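Local coordinates for protein cysteine hydrolase (Staphylococcus aureus, PDB 6KUA) that probably hydrolyses nicotinamide to nicotinate and ammonia, as a zinc-containing nicotinamidase of the isochorismatase-like cysteine hydrolase family, at residues T2-L7 / Y45-F50. Sequence-based numbering, arbitrary orientation.
Sequences THRALL and YQDHIF
The guanidinium of Arg4 meets Asp47 at its edge: Arg4 NE to Asp47 OD2 is 2.6 Å, with a nearly straight N-H...O angle of 172°. OD2 lies in the guanidinium plane, yet the donor stands above the carboxylate plane, the guanidinium and carboxylate planes being 78° apart. Arg4 CG sits between its backbone N and carbonyl carbon (chi1 58°), and the chain then runs extended to NE, carrying the guanidinium over to Asp47. Arg4 NH2 adds a weak, bent bond to the same oxygen and approaches Tyr45 CD2 obliquely at 3.6 Å. The Phe50 ring has Leu6 O at its edge, while Ala5 CB (3.8 Å from Phe50 CE1) and Leu7 CD2 come obliquely to it. Leu6 and Ile49 point together to the other side of the sheet.

Parallel pairing rests on Leu6 N to His48 O (3.0 Å) and Phe50 N to Leu6 O (2.9 Å), bonds on either side of Ile49 in sequence. Before this ladder, a water 2.8 Å from Arg4 O can also reach Asp47 OD1, though other acceptors compete for its protons.

Helix 32-44, last in the beta-alpha-beta crossover between the strands, packs on Leu6; its Asp41 gives Arg4 a second salt bridge. Helix 115-121 packs on Phe50 and Ala5 from the other face, and strand 126-132 pairs with the far edge of strand 4-9.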
loop_
_atom_site.group_PDB
_atom_site.type_symbol
_atom_site.label_atom_id
_atom_site.label_comp_id
_atom_site.label_asym_id
_atom_site.label_seq_id
_atom_site.Cartn_x
_atom_site.Cartn_y
_atom_site.Cartn_z
ATOM N N THR A 2 15.462 13.433 17.353
ATOM C CA THR A 2 16.257 12.252 17.019
ATOM C C THR A 2 15.514 11.263 16.134
ATOM O O THR A 2 16.144 10.396 15.519
ATOM C CB THR A 2 16.701 11.540 18.311
ATOM O OG1 THR A 2 17.501 12.439 19.092
ATOM C CG2 THR A 2 17.516 10.261 18.028
ATOM N N HIS A 3 14.197 11.376 16.062
ATOM C CA HIS A 3 13.346 10.492 15.281
ATOM C C HIS A 3 12.812 11.230 14.060
ATOM O O HIS A 3 11.624 11.157 13.754
ATOM C CB HIS A 3 12.200 9.975 16.152
ATOM C CG HIS A 3 12.662 9.362 17.437
ATOM N ND1 HIS A 3 13.005 8.030 17.544
ATOM C CD2 HIS A 3 12.869 9.903 18.660
ATOM C CE1 HIS A 3 13.402 7.777 18.779
ATOM N NE2 HIS A 3 13.319 8.896 19.478
ATOM N N ARG A 4 13.683 11.989 13.388
ATOM C CA ARG A 4 13.287 12.886 12.312
ATOM C C ARG A 4 14.099 12.595 11.053
ATOM O O ARG A 4 15.230 12.106 11.114
ATOM C CB ARG A 4 13.445 14.367 12.713
ATOM C CG ARG A 4 14.855 14.776 13.135
ATOM C CD ARG A 4 15.007 16.304 13.295
ATOM N NE ARG A 4 16.415 16.720 13.218
ATOM C CZ ARG A 4 16.845 17.969 13.015
ATOM N NH1 ARG A 4 15.996 18.970 12.864
ATOM N NH2 ARG A 4 18.145 18.217 12.948
ATOM N N ALA A 5 13.501 12.886 9.902
ATOM C CA ALA A 5 14.186 12.719 8.631
ATOM C C ALA A 5 13.824 13.889 7.739
ATOM O O ALA A 5 12.745 14.478 7.861
ATOM C CB ALA A 5 13.834 11.379 7.945
ATOM N N LEU A 6 14.762 14.247 6.876
ATOM C CA LEU A 6 14.566 15.303 5.905
ATOM C C LEU A 6 14.295 14.664 4.551
ATOM O O LEU A 6 15.053 13.792 4.111
ATOM C CB LEU A 6 15.803 16.206 5.846
ATOM C CG LEU A 6 15.774 17.328 4.812
ATOM C CD1 LEU A 6 14.729 18.362 5.174
ATOM C CD2 LEU A 6 17.141 17.976 4.720
ATOM N N LEU A 7 13.218 15.075 3.900
ATOM C CA LEU A 7 12.891 14.599 2.559
ATOM C C LEU A 7 13.098 15.748 1.585
ATOM O O LEU A 7 12.401 16.767 1.673
ATOM C CB LEU A 7 11.448 14.085 2.485
ATOM C CG LEU A 7 11.004 13.061 3.532
ATOM C CD1 LEU A 7 9.587 12.523 3.257
ATOM C CD2 LEU A 7 12.003 11.911 3.639
ATOM N N TYR A 45 23.475 16.283 13.305
ATOM C CA TYR A 45 23.019 15.304 14.287
ATOM C C TYR A 45 23.053 13.887 13.750
ATOM O O TYR A 45 22.603 12.970 14.442
ATOM C CB TYR A 45 21.593 15.628 14.746
ATOM C CG TYR A 45 21.491 16.912 15.521
ATOM C CD1 TYR A 45 21.754 16.940 16.886
ATOM C CD2 TYR A 45 21.128 18.098 14.899
ATOM C CE1 TYR A 45 21.666 18.110 17.597
ATOM C CE2 TYR A 45 21.034 19.286 15.620
ATOM C CZ TYR A 45 21.306 19.279 16.959
ATOM O OH TYR A 45 21.210 20.442 17.688
ATOM N N GLN A 46 23.568 13.702 12.535
ATOM C CA GLN A 46 23.525 12.428 11.824
ATOM C C GLN A 46 22.094 11.913 11.688
ATOM O O GLN A 46 21.857 10.708 11.689
ATOM C CB GLN A 46 24.427 11.383 12.491
ATOM C CG GLN A 46 25.916 11.727 12.435
ATOM C CD GLN A 46 26.483 11.720 11.014
ATOM O OE1 GLN A 46 26.790 12.777 10.449
ATOM N NE2 GLN A 46 26.631 10.524 10.434
ATOM N N ASP A 47 21.129 12.829 11.593
ATOM C CA ASP A 47 19.777 12.469 11.199
ATOM C C ASP A 47 19.745 12.079 9.723
ATOM O O ASP A 47 20.646 12.393 8.943
ATOM C CB ASP A 47 18.817 13.625 11.455
ATOM C CG ASP A 47 18.539 13.839 12.942
ATOM O OD1 ASP A 47 18.557 12.852 13.708
ATOM O OD2 ASP A 47 18.298 15.000 13.345
ATOM N N HIS A 48 18.689 11.381 9.334
ATOM C CA HIS A 48 18.646 10.791 8.013
ATOM C C HIS A 48 18.085 11.770 6.995
ATOM O O HIS A 48 17.144 12.511 7.281
ATOM C CB HIS A 48 17.833 9.501 8.050
ATOM C CG HIS A 48 18.534 8.408 8.779
ATOM N ND1 HIS A 48 19.472 7.597 8.171
ATOM C CD2 HIS A 48 18.496 8.035 10.085
ATOM C CE1 HIS A 48 19.954 6.750 9.064
ATOM N NE2 HIS A 48 19.382 6.997 10.232
ATOM N N ILE A 49 18.685 11.775 5.808
ATOM C CA ILE A 49 18.307 12.664 4.719
ATOM C C ILE A 49 18.055 11.811 3.487
ATOM O O ILE A 49 18.921 11.026 3.083
ATOM C CB ILE A 49 19.389 13.719 4.421
ATOM C CG1 ILE A 49 19.761 14.486 5.693
ATOM C CG2 ILE A 49 18.886 14.682 3.376
ATOM C CD1 ILE A 49 21.230 14.798 5.813
ATOM N N PHE A 50 16.881 11.982 2.883
ATOM C CA PHE A 50 16.472 11.222 1.707
ATOM C C PHE A 50 16.308 12.197 0.553
ATOM O O PHE A 50 15.525 13.150 0.650
ATOM C CB PHE A 50 15.174 10.453 1.965
ATOM C CG PHE A 50 15.271 9.441 3.077
ATOM C CD1 PHE A 50 15.281 9.845 4.406
ATOM C CD2 PHE A 50 15.330 8.079 2.789
ATOM C CE1 PHE A 50 15.374 8.914 5.445
ATOM C CE2 PHE A 50 15.415 7.129 3.818
ATOM C CZ PHE A 50 15.436 7.542 5.145
HETATM O O HOH W 1 17.100 10.351 12.217
#